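Local coordinates for protein alpha-1,6-mannanase (PDB 4V1S) that probably hydrolyses the alpha-1,6-linked mannose backbone of mannan polysaccharides, as a family GH76 glycoside hydrolase of a gut bacterium, at residues Ser79-Trp82 with Gly83-Leu87; Asn201-Cys204 with Ser205-Met209; Trp234-Glu237 with Asn238-Lys242; Leu309-Pro312 with Gly313-Phe317; Asn344-His347 with Asn348-Asp352. All coordinates share one frame; numbering follows the deposited sequence.

Interaction 1: residues Ser79-Trp82 with Gly83-Leu87; sequences SFIW and GNIFL
The hydroxyl OG of S79 is gripped by several groups at once: ND2 of N84 donates to it over 2.9 Å in a nearly straight bond (171°), a water donates to it as well, and it also bonds Y69 O. These bonds lie where the chain enters helix 81-97, one of the helices of the (α/α)6 barrel of GH76 enzymes. The side chain of N84 turns back along the helix to the residues that lead into it, its CG beside its own backbone N (chi1 -62°). S79 OG lies in the plane of the amide, while F80 O is a second, weak acceptor for ND2. N84 OD1 takes a proton from the same water at 2.8 Å, so the small hydroxyl and the two-ended amide complement each other. With alanine here, S79 OG would probably lose its straight donor and the water one acceptor, leaving the entry to the helix less firmly fixed.

On another side of the helix the flat rings of W82 and F86 run side by side, their planes 23° apart but slid so far that they barely overlap, with W82 NE1 3.5 Å from F86 CE2. W82 also packs on W147, and a bound glycerol lies about 4 Å from its side chain, consistent with a pocket wall. Branched I81 and I85 meet one turn apart, CG1 to CG1 at 4.3 Å.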
# COMPACT_ATOMS: atom_id res chain seq x y z
N SER A 79 -13.22 -7.84 9.27
CA SER A 79 -11.95 -7.14 9.11
C SER A 79 -12.10 -5.66 8.81
O SER A 79 -13.03 -5.21 8.11
CB SER A 79 -11.15 -7.78 8.00
OG SER A 79 -11.86 -7.78 6.76
N PHE A 80 -11.17 -4.88 9.35
CA PHE A 80 -10.96 -3.53 8.89
C PHE A 80 -10.56 -3.57 7.42
O PHE A 80 -10.10 -4.58 6.91
CB PHE A 80 -9.89 -2.84 9.71
CG PHE A 80 -10.25 -2.65 11.16
CD1 PHE A 80 -11.21 -1.74 11.53
CD2 PHE A 80 -9.62 -3.38 12.15
CE1 PHE A 80 -11.57 -1.56 12.85
CE2 PHE A 80 -9.95 -3.19 13.48
CZ PHE A 80 -10.93 -2.27 13.82
N ILE A 81 -10.75 -2.45 6.74
CA ILE A 81 -10.54 -2.42 5.31
C ILE A 81 -9.09 -2.77 4.92
O ILE A 81 -8.84 -3.42 3.86
CB ILE A 81 -11.01 -1.07 4.71
CG1 ILE A 81 -11.18 -1.17 3.21
CG2 ILE A 81 -10.06 0.07 5.07
CD1 ILE A 81 -11.82 0.07 2.60
N TRP A 82 -8.13 -2.38 5.76
CA TRP A 82 -6.69 -2.43 5.35
C TRP A 82 -6.26 -3.81 4.81
O TRP A 82 -5.66 -3.90 3.76
CB TRP A 82 -5.83 -2.03 6.56
CG TRP A 82 -4.42 -1.71 6.26
CD1 TRP A 82 -3.75 -1.86 5.10
CD2 TRP A 82 -3.49 -1.22 7.21
NE1 TRP A 82 -2.44 -1.45 5.25
CE2 TRP A 82 -2.25 -1.06 6.55
CE3 TRP A 82 -3.58 -0.91 8.57
CZ2 TRP A 82 -1.12 -0.60 7.19
CZ3 TRP A 82 -2.45 -0.41 9.20
CH2 TRP A 82 -1.24 -0.29 8.52
N GLY A 83 -6.53 -4.89 5.55
CA GLY A 83 -6.07 -6.21 5.12
C GLY A 83 -6.66 -6.63 3.79
O GLY A 83 -6.03 -7.33 3.03
N ASN A 84 -7.89 -6.16 3.52
CA ASN A 84 -8.53 -6.41 2.25
C ASN A 84 -7.88 -5.68 1.10
O ASN A 84 -7.97 -6.12 -0.05
CB ASN A 84 -10.01 -6.00 2.31
CG ASN A 84 -10.79 -6.79 3.33
OD1 ASN A 84 -11.22 -7.91 3.07
ND2 ASN A 84 -10.88 -6.26 4.52
N ILE A 85 -7.24 -4.55 1.40
CA ILE A 85 -6.53 -3.79 0.34
C ILE A 85 -5.36 -4.60 -0.19
O ILE A 85 -5.09 -4.62 -1.40
CB ILE A 85 -6.08 -2.41 0.87
CG1 ILE A 85 -7.32 -1.59 1.34
CG2 ILE A 85 -5.29 -1.64 -0.17
CD1 ILE A 85 -6.97 -0.27 2.00
N PHE A 86 -4.66 -5.34 0.68
CA PHE A 86 -3.61 -6.20 0.17
C PHE A 86 -4.16 -7.34 -0.70
O PHE A 86 -3.51 -7.71 -1.65
CB PHE A 86 -2.75 -6.77 1.27
CG PHE A 86 -1.92 -5.73 1.97
CD1 PHE A 86 -0.84 -5.15 1.34
CD2 PHE A 86 -2.12 -5.43 3.34
CE1 PHE A 86 -0.02 -4.23 1.99
CE2 PHE A 86 -1.31 -4.49 4.00
CZ PHE A 86 -0.27 -3.90 3.31
N LEU A 87 -5.35 -7.85 -0.39
CA LEU A 87 -5.94 -8.83 -1.26
C LEU A 87 -6.28 -8.18 -2.61
O LEU A 87 -5.98 -8.72 -3.65
CB LEU A 87 -7.20 -9.44 -0.62
CG LEU A 87 -6.99 -10.35 0.56
CD1 LEU A 87 -8.31 -10.76 1.16
CD2 LEU A 87 -6.19 -11.58 0.13
O HOH W 1 -13.66 -8.25 4.41
O HOH W 2 -7.92 -5.70 8.04

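Interaction 2: residues Asn201-Cys204 with Ser205-Met209; sequences NTIC and SAVTM
Backbone bonds join N201-C204 to S205-M209 where strand 199-201 passes straight into helix 202-219, one of the helices of the (α/α)6 barrel. S205 N reaches N201 O at 3.2 Å, A206 N reaches T202 O at 2.8 Å, and V207 N meets I203 O in an almost perfectly straight bond (179°), so the first turn is regular from its outset.

Among side-chain hydrogen bonds, T208 gives C204 O a second donor. Its OG1 lies beside its own backbone N (chi1 -60°), which lets T208 OG1 turn back to C204 O at 2.8 Å, while T208 N approaches the same C204 O at 3.2 Å from the opposite face of the carbonyl plane. Threonine thus buries its hydroxyl without leaving the proton unused. A valine in its place would probably strip C204 O of its shorter donor, leaving the longer backbone bond from T208 N. S205 uses its hydroxyl differently: S205 OG donates to a water at 2.8 Å, which in turn donates to N201 O, and OG also probably hydrogen-bonds T235 OG1 on helix 222-239. The amide of N201 turns away from the helix, where OD1 bonds Q199 and a bound glycerol.

Apolar contact falls to the branched residues one turn apart. I203 and V207 cross obliquely, both buried against W147 of helix 142-159. Between the side chains the nearest approach is I203 CD1 to V207 CG1, 3.8 Å, and V207 CG2 comes to 3.3 Å from I203 O.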
# COMPACT_ATOMS: atom_id res chain seq x y z
N ASN A 201 -0.91 13.98 8.23
CA ASN A 201 -0.05 12.78 8.26
C ASN A 201 0.62 12.53 6.90
O ASN A 201 0.02 12.68 5.84
CB ASN A 201 -0.89 11.55 8.67
CG ASN A 201 -1.45 11.68 10.07
OD1 ASN A 201 -1.09 10.92 10.99
ND2 ASN A 201 -2.30 12.67 10.25
N THR A 202 1.90 12.17 6.97
CA THR A 202 2.65 11.86 5.80
C THR A 202 1.96 10.79 4.96
O THR A 202 1.91 10.94 3.75
CB THR A 202 4.06 11.40 6.17
OG1 THR A 202 4.70 12.43 6.93
CG2 THR A 202 4.86 11.09 4.92
N ILE A 203 1.42 9.76 5.59
CA ILE A 203 0.84 8.67 4.81
C ILE A 203 -0.33 9.20 3.98
O ILE A 203 -0.49 8.78 2.83
CB ILE A 203 0.45 7.43 5.64
CG1 ILE A 203 0.02 6.27 4.72
CG2 ILE A 203 -0.62 7.75 6.68
CD1 ILE A 203 1.12 5.80 3.77
N CYS A 204 -1.12 10.11 4.54
CA CYS A 204 -2.20 10.72 3.78
C CYS A 204 -1.69 11.52 2.57
O CYS A 204 -2.23 11.36 1.49
CB CYS A 204 -3.05 11.59 4.68
SG CYS A 204 -3.76 10.69 6.05
N SER A 205 -0.64 12.34 2.76
CA SER A 205 0.01 12.97 1.62
C SER A 205 0.42 11.95 0.57
O SER A 205 0.12 12.09 -0.61
CB SER A 205 1.28 13.72 2.04
OG SER A 205 0.98 14.91 2.76
N ALA A 206 1.13 10.92 1.03
CA ALA A 206 1.82 10.01 0.14
C ALA A 206 0.89 9.13 -0.70
O ALA A 206 1.07 9.01 -1.93
CB ALA A 206 2.82 9.17 0.94
N VAL A 207 -0.11 8.53 -0.08
CA VAL A 207 -1.03 7.71 -0.87
C VAL A 207 -1.92 8.60 -1.77
O VAL A 207 -2.35 8.18 -2.85
CB VAL A 207 -1.92 6.77 -0.03
CG1 VAL A 207 -1.06 5.76 0.71
CG2 VAL A 207 -2.86 7.50 0.92
N THR A 208 -2.22 9.82 -1.32
CA THR A 208 -2.99 10.72 -2.15
C THR A 208 -2.16 11.17 -3.37
O THR A 208 -2.66 11.20 -4.49
CB THR A 208 -3.53 11.89 -1.33
OG1 THR A 208 -4.36 11.41 -0.29
CG2 THR A 208 -4.34 12.85 -2.15
N MET A 209 -0.88 11.49 -3.16
CA MET A 209 -0.00 11.81 -4.25
C MET A 209 0.11 10.68 -5.27
O MET A 209 0.00 10.91 -6.48
CB MET A 209 1.40 12.17 -3.76
CG MET A 209 1.48 13.54 -3.07
SD MET A 209 2.96 13.79 -2.06
CE MET A 209 4.23 13.24 -3.20
O HOH W 3 -0.78 15.24 4.88

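Interaction 3: residues Trp234-Glu237 with Asn238-Lys242; sequences WTVE and NLLDK
W234 O receives N238 N at 3.0 Å and T235 O receives L239 N at 2.8 Å, the last part of helix 222-239 before the chain extends at L240 into the short strand 240-241. This is a helix-to-strand junction on the outer part of the (α/α)6 barrel, where the strand pairs with strand 246-252.

The side chain of N238 folds back onto the turn it follows. Its CG stands beside its own backbone N (chi1 -71°), and N238 ND2 donates to W234 O at 2.9 Å, with the oxygen in the amide plane and the bond fairly straight (162°). Backbone and side chain of one asparagine therefore grip one carbonyl near the end of the helix, the amide adding a second donor to the helical one.

The same amide lies over one face of the W234 indole, tilted 28° from it, with ND2 above the five-membered part of the ring. N238 CB sits over the six-membered ring of W234 in a CH-pi contact, 4.3 Å from its centroid. A broad aromatic suits this place because it can carry amide and methylene together, while its own NE1 turns to L183 O. Leucine fills in beside it: L239 CD1 touches W234 CZ3 at 3.7 Å. Further along, V236 CG1 touches L240 CD2 as the two branched chains run alongside, and one water stands 2.9 Å from V236 O and 2.8 Å from L240 O.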
# COMPACT_ATOMS: atom_id res chain seq x y z
N TRP A 234 4.04 20.82 0.21
CA TRP A 234 3.73 20.93 1.64
C TRP A 234 4.46 19.85 2.45
O TRP A 234 5.00 20.12 3.54
CB TRP A 234 2.21 20.86 1.89
CG TRP A 234 1.86 20.99 3.34
CD1 TRP A 234 1.61 22.15 4.05
CD2 TRP A 234 1.74 19.93 4.29
NE1 TRP A 234 1.35 21.87 5.36
CE2 TRP A 234 1.42 20.51 5.54
CE3 TRP A 234 1.82 18.54 4.20
CZ2 TRP A 234 1.20 19.74 6.68
CZ3 TRP A 234 1.61 17.78 5.33
CH2 TRP A 234 1.32 18.38 6.56
N THR A 235 4.41 18.62 1.94
CA THR A 235 4.96 17.49 2.67
C THR A 235 6.47 17.62 2.82
O THR A 235 7.02 17.40 3.91
CB THR A 235 4.57 16.19 1.98
OG1 THR A 235 3.13 16.17 1.80
CG2 THR A 235 4.99 15.00 2.81
N VAL A 236 7.15 17.99 1.75
CA VAL A 236 8.62 18.23 1.80
C VAL A 236 8.97 19.37 2.79
O VAL A 236 9.95 19.29 3.54
CB VAL A 236 9.15 18.48 0.36
CG1 VAL A 236 10.56 19.03 0.38
CG2 VAL A 236 9.06 17.17 -0.44
N GLU A 237 8.17 20.42 2.80
CA GLU A 237 8.44 21.59 3.65
C GLU A 237 8.25 21.26 5.14
O GLU A 237 8.96 21.81 6.00
CB GLU A 237 7.53 22.74 3.22
CG GLU A 237 7.60 23.98 4.09
CD GLU A 237 8.95 24.68 4.06
OE1 GLU A 237 9.73 24.46 3.11
OE2 GLU A 237 9.21 25.42 4.98
N ASN A 238 7.30 20.35 5.44
CA ASN A 238 6.88 20.09 6.83
C ASN A 238 7.28 18.76 7.45
O ASN A 238 7.43 18.68 8.67
CB ASN A 238 5.35 20.23 6.93
CG ASN A 238 4.92 21.67 6.80
OD1 ASN A 238 4.97 22.40 7.77
ND2 ASN A 238 4.53 22.09 5.59
N LEU A 239 7.39 17.71 6.63
CA LEU A 239 7.57 16.38 7.17
C LEU A 239 8.79 15.61 6.67
O LEU A 239 8.99 14.46 7.06
CB LEU A 239 6.30 15.55 6.97
CG LEU A 239 5.10 16.07 7.77
CD1 LEU A 239 3.78 15.53 7.24
CD2 LEU A 239 5.29 15.74 9.26
N LEU A 240 9.61 16.23 5.83
CA LEU A 240 10.85 15.61 5.36
C LEU A 240 12.01 16.05 6.23
O LEU A 240 12.23 17.24 6.43
CB LEU A 240 11.12 15.98 3.92
CG LEU A 240 12.40 15.44 3.26
CD1 LEU A 240 12.33 13.94 3.10
CD2 LEU A 240 12.61 16.09 1.91
N ASP A 241 12.75 15.07 6.75
CA ASP A 241 13.95 15.33 7.52
C ASP A 241 15.10 15.49 6.53
O ASP A 241 15.53 14.53 5.90
CB ASP A 241 14.21 14.15 8.46
CG ASP A 241 15.36 14.41 9.43
OD1 ASP A 241 16.18 15.33 9.17
OD2 ASP A 241 15.46 13.68 10.44
N LYS A 242 15.60 16.71 6.41
CA LYS A 242 16.68 17.00 5.47
C LYS A 242 17.99 16.30 5.82
O LYS A 242 18.84 16.14 4.96
CB LYS A 242 16.93 18.52 5.40
O HOH W 4 10.51 19.39 6.36

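Interaction 4: residues Leu309-Pro312 with Gly313-Phe317; sequences LNDP and GYFAF
The ring of P312 wedges against two aromatic side chains, Y314 and F315, where the loop after helix 284-301 turns into helix 313-330 of the (α/α)6 barrel. P312 CB sits over one face of the Y314 ring in a CH-pi contact, 3.7 Å from the ring centroid, and P312 CG meets F315 CD2 at 3.9 Å. Y314 can fold back over the proline because its CG lies between its backbone N and carbonyl carbon (chi1 52°); its CE1 in turn rests above the face of F315. P312 stands at the N-cap, where its restricted phi limits how the chain enters the helix and its rigid ring offers CH groups to both aromatics.

Outward from this cluster, the small A316 lets the loop come close: A316 CB touches L309 CB at 3.9 Å and D311 CB at 4.1 Å. F315 also stacks on Y265, and its side chain is about 4 Å from a bound glycerol.

At the polar edge, D311 OD2 comes near the plane of the F315 ring at its edge and hydrogen-bonds S264 OG, while Y314 OH is bonded to E359. The proline carbonyl opens the helix by accepting two donors. A316 N reaches P312 O at 2.8 Å, whereas F315 N comes to P312 O at 3.0 Å from above the carbonyl plane.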
# COMPACT_ATOMS: atom_id res chain seq x y z
N LEU A 309 13.73 -7.07 6.57
CA LEU A 309 13.26 -5.68 6.63
C LEU A 309 12.73 -5.38 8.03
O LEU A 309 11.77 -5.99 8.49
CB LEU A 309 12.19 -5.43 5.57
CG LEU A 309 12.74 -5.25 4.16
CD1 LEU A 309 11.69 -5.56 3.10
CD2 LEU A 309 13.29 -3.82 3.97
N ASN A 310 13.38 -4.45 8.71
CA ASN A 310 13.16 -4.23 10.13
C ASN A 310 12.03 -3.23 10.43
O ASN A 310 12.22 -2.19 11.06
CB ASN A 310 14.47 -3.74 10.77
CG ASN A 310 14.48 -3.87 12.27
OD1 ASN A 310 13.71 -4.62 12.85
ND2 ASN A 310 15.40 -3.17 12.90
N ASP A 311 10.82 -3.61 10.01
CA ASP A 311 9.62 -2.84 10.27
C ASP A 311 8.44 -3.81 10.15
O ASP A 311 8.58 -4.95 9.67
CB ASP A 311 9.49 -1.70 9.25
CG ASP A 311 9.23 -0.30 9.88
OD1 ASP A 311 9.50 -0.07 11.09
OD2 ASP A 311 8.80 0.60 9.10
N PRO A 312 7.24 -3.34 10.51
CA PRO A 312 6.04 -4.14 10.21
C PRO A 312 5.95 -4.43 8.72
O PRO A 312 6.25 -3.54 7.89
CB PRO A 312 4.88 -3.23 10.66
CG PRO A 312 5.51 -2.33 11.71
CD PRO A 312 6.90 -2.08 11.20
N GLY A 313 5.56 -5.65 8.38
CA GLY A 313 5.43 -6.00 6.96
C GLY A 313 4.47 -5.14 6.18
O GLY A 313 4.75 -4.78 5.05
N TYR A 314 3.35 -4.80 6.81
CA TYR A 314 2.35 -3.96 6.21
C TYR A 314 2.83 -2.53 5.97
O TYR A 314 2.10 -1.75 5.34
CB TYR A 314 1.02 -3.99 6.98
CG TYR A 314 1.14 -3.71 8.45
CD1 TYR A 314 1.46 -2.44 8.92
CD2 TYR A 314 1.02 -4.71 9.36
CE1 TYR A 314 1.61 -2.19 10.27
CE2 TYR A 314 1.14 -4.46 10.72
CZ TYR A 314 1.44 -3.19 11.16
OH TYR A 314 1.60 -2.92 12.50
N PHE A 315 4.04 -2.20 6.45
CA PHE A 315 4.76 -0.97 6.10
C PHE A 315 5.91 -1.25 5.14
O PHE A 315 6.07 -0.58 4.11
CB PHE A 315 5.35 -0.27 7.33
CG PHE A 315 4.34 0.36 8.25
CD1 PHE A 315 3.01 0.59 7.87
CD2 PHE A 315 4.76 0.80 9.52
CE1 PHE A 315 2.15 1.23 8.75
CE2 PHE A 315 3.88 1.42 10.41
CZ PHE A 315 2.56 1.60 10.04
N ALA A 316 6.72 -2.25 5.48
CA ALA A 316 8.02 -2.45 4.80
C ALA A 316 7.90 -2.92 3.35
O ALA A 316 8.79 -2.70 2.58
CB ALA A 316 8.90 -3.42 5.57
N PHE A 317 6.75 -3.53 3.01
CA PHE A 317 6.46 -3.97 1.64
C PHE A 317 6.62 -2.81 0.68
O PHE A 317 6.94 -3.01 -0.54
CB PHE A 317 5.05 -4.58 1.53
CG PHE A 317 4.00 -3.53 1.40
CD1 PHE A 317 3.58 -2.80 2.46
CD2 PHE A 317 3.68 -3.09 0.12
CE1 PHE A 317 2.73 -1.72 2.28
CE2 PHE A 317 2.81 -2.03 -0.08
CZ PHE A 317 2.36 -1.34 1.02

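Interaction 5: residues Asn344-His347 with Asn348-Asp352; sequences NFIH and NKLRD
H347 and R351 both carry CG opposite their backbone N (chi1 -172° and -175°), which starts the two side chains off alongside each other. In one of its two conformers R351 then bends at chi3 and lays its guanidinium flat on the imidazole of H347, centres 4.3 Å apart, with NH1 over the ring face and in a weak bond to H347 O. Stack and weak bond hold for this conformer only and are therefore less certain than the rest. The imidazole is steadied at its edge too: H347 ND1 donates to N348 OD1 at 3.1 Å, in the ring plane and nearly straight (165°), and the ring stacks with W49 as well.

Helix 334-350 of the (α/α)6 barrel finishes here in a wider, pi-type turn. I346 O accepts from both L350 N and R351 N, each at 3.1 Å, the second five residues on.

On the buried side F345 is the platform. K349 CB lies over the face of F345, 3.8 Å from the ring centroid, so the lysine gives its aliphatic root to the ring while its chain, in the conformer described, leads outward. The purely apolar L350 tucks in beside it, where L350 CD2 meets F345 CE2 at 3.7 Å.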
# COMPACT_ATOMS: atom_id res chain seq x y z
N ASN A 344 12.36 -13.73 -0.64
CA ASN A 344 12.84 -15.06 -0.25
C ASN A 344 12.92 -15.19 1.25
O ASN A 344 12.56 -16.21 1.80
CB ASN A 344 14.20 -15.36 -0.91
CG ASN A 344 14.10 -15.54 -2.43
OD1 ASN A 344 13.03 -15.71 -3.00
ND2 ASN A 344 15.23 -15.51 -3.09
N PHE A 345 13.39 -14.14 1.91
CA PHE A 345 13.46 -14.12 3.36
C PHE A 345 12.08 -14.27 4.00
O PHE A 345 11.91 -15.00 4.96
CB PHE A 345 14.15 -12.84 3.84
CG PHE A 345 14.26 -12.73 5.35
CD1 PHE A 345 15.27 -13.32 6.02
CD2 PHE A 345 13.30 -12.00 6.06
CE1 PHE A 345 15.38 -13.19 7.40
CE2 PHE A 345 13.37 -11.90 7.44
CZ PHE A 345 14.44 -12.49 8.10
N ILE A 346 11.10 -13.54 3.49
CA ILE A 346 9.74 -13.70 4.00
C ILE A 346 9.31 -15.17 3.97
O ILE A 346 8.84 -15.70 4.97
CB ILE A 346 8.75 -12.82 3.18
CG1 ILE A 346 9.08 -11.33 3.37
CG2 ILE A 346 7.32 -13.09 3.64
CD1 ILE A 346 8.38 -10.47 2.35
N HIS A 347 9.49 -15.83 2.85
CA HIS A 347 9.07 -17.25 2.73
C HIS A 347 9.91 -18.20 3.57
O HIS A 347 9.39 -19.09 4.25
CB HIS A 347 9.12 -17.65 1.28
CG HIS A 347 8.54 -19.00 1.01
ND1 HIS A 347 9.31 -20.12 0.84
CD2 HIS A 347 7.25 -19.40 0.94
CE1 HIS A 347 8.52 -21.16 0.63
NE2 HIS A 347 7.27 -20.75 0.68
N ASN A 348 11.21 -18.03 3.47
CA ASN A 348 12.17 -18.97 4.06
C ASN A 348 12.37 -18.81 5.55
O ASN A 348 12.68 -19.78 6.24
CB ASN A 348 13.48 -18.89 3.27
CG ASN A 348 13.32 -19.30 1.80
OD1 ASN A 348 12.33 -19.96 1.39
ND2 ASN A 348 14.28 -18.90 0.98
N LYS A 349 12.20 -17.59 6.06
CA LYS A 349 12.48 -17.28 7.46
C LYS A 349 11.30 -16.77 8.29
O LYS A 349 11.26 -16.98 9.51
CB LYS A 349 13.64 -16.29 7.56
CG LYS A 349 14.95 -16.84 7.06
CD LYS A 349 15.40 -17.98 7.96
CE LYS A 349 16.71 -18.63 7.52
NZ LYS A 349 17.12 -19.64 8.54
N LEU A 350 10.32 -16.13 7.65
CA LEU A 350 9.16 -15.62 8.42
C LEU A 350 7.95 -16.54 8.48
O LEU A 350 7.28 -16.58 9.50
CB LEU A 350 8.74 -14.24 7.90
CG LEU A 350 9.83 -13.16 7.94
CD1 LEU A 350 9.26 -11.85 7.41
CD2 LEU A 350 10.38 -12.96 9.36
N ARG A 351 7.68 -17.25 7.38
CA ARG A 351 6.57 -18.20 7.33
C ARG A 351 6.72 -19.20 8.46
O ARG A 351 7.79 -19.82 8.64
CB ARG A 351 6.56 -18.93 5.99
CG ARG A 351 5.36 -19.85 5.79
CD ARG A 351 5.41 -20.50 4.41
NE ARG A 351 5.76 -21.92 4.45
CZ ARG A 351 6.96 -22.42 4.18
NH1 ARG A 351 8.00 -21.64 3.87
NH2 ARG A 351 7.12 -23.73 4.23
N ASP A 352 5.65 -19.40 9.20
CA ASP A 352 5.72 -20.37 10.31
C ASP A 352 5.28 -21.76 9.84
O ASP A 352 4.99 -21.97 8.67
CB ASP A 352 5.00 -19.86 11.58
CG ASP A 352 3.47 -20.05 11.57
OD1 ASP A 352 2.89 -20.62 10.62
OD2 ASP A 352 2.86 -19.62 12.57

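From the N terminus the five contacts follow one another in series; each is local, so none closes a long loop and none nests in or crosses another. Interaction 1 opens helix 81-97, interaction 2 helix 202-219 and interaction 4 helix 313-330, whereas interactions 3 and 5 finish helices 222-239 and 334-350. Remote in sequence, interactions 1 and 4 meet through aromatic side chains, W82 CH2 lying 3.5 Å from Y314 CD1. Interactions 2 and 3 join successive helices, T202 OG1 packing 3.2 Å from L239 CD1. Interaction 5 lies about 5 Å, nearest atoms, from interaction 4 and about 25 Å from interaction 3.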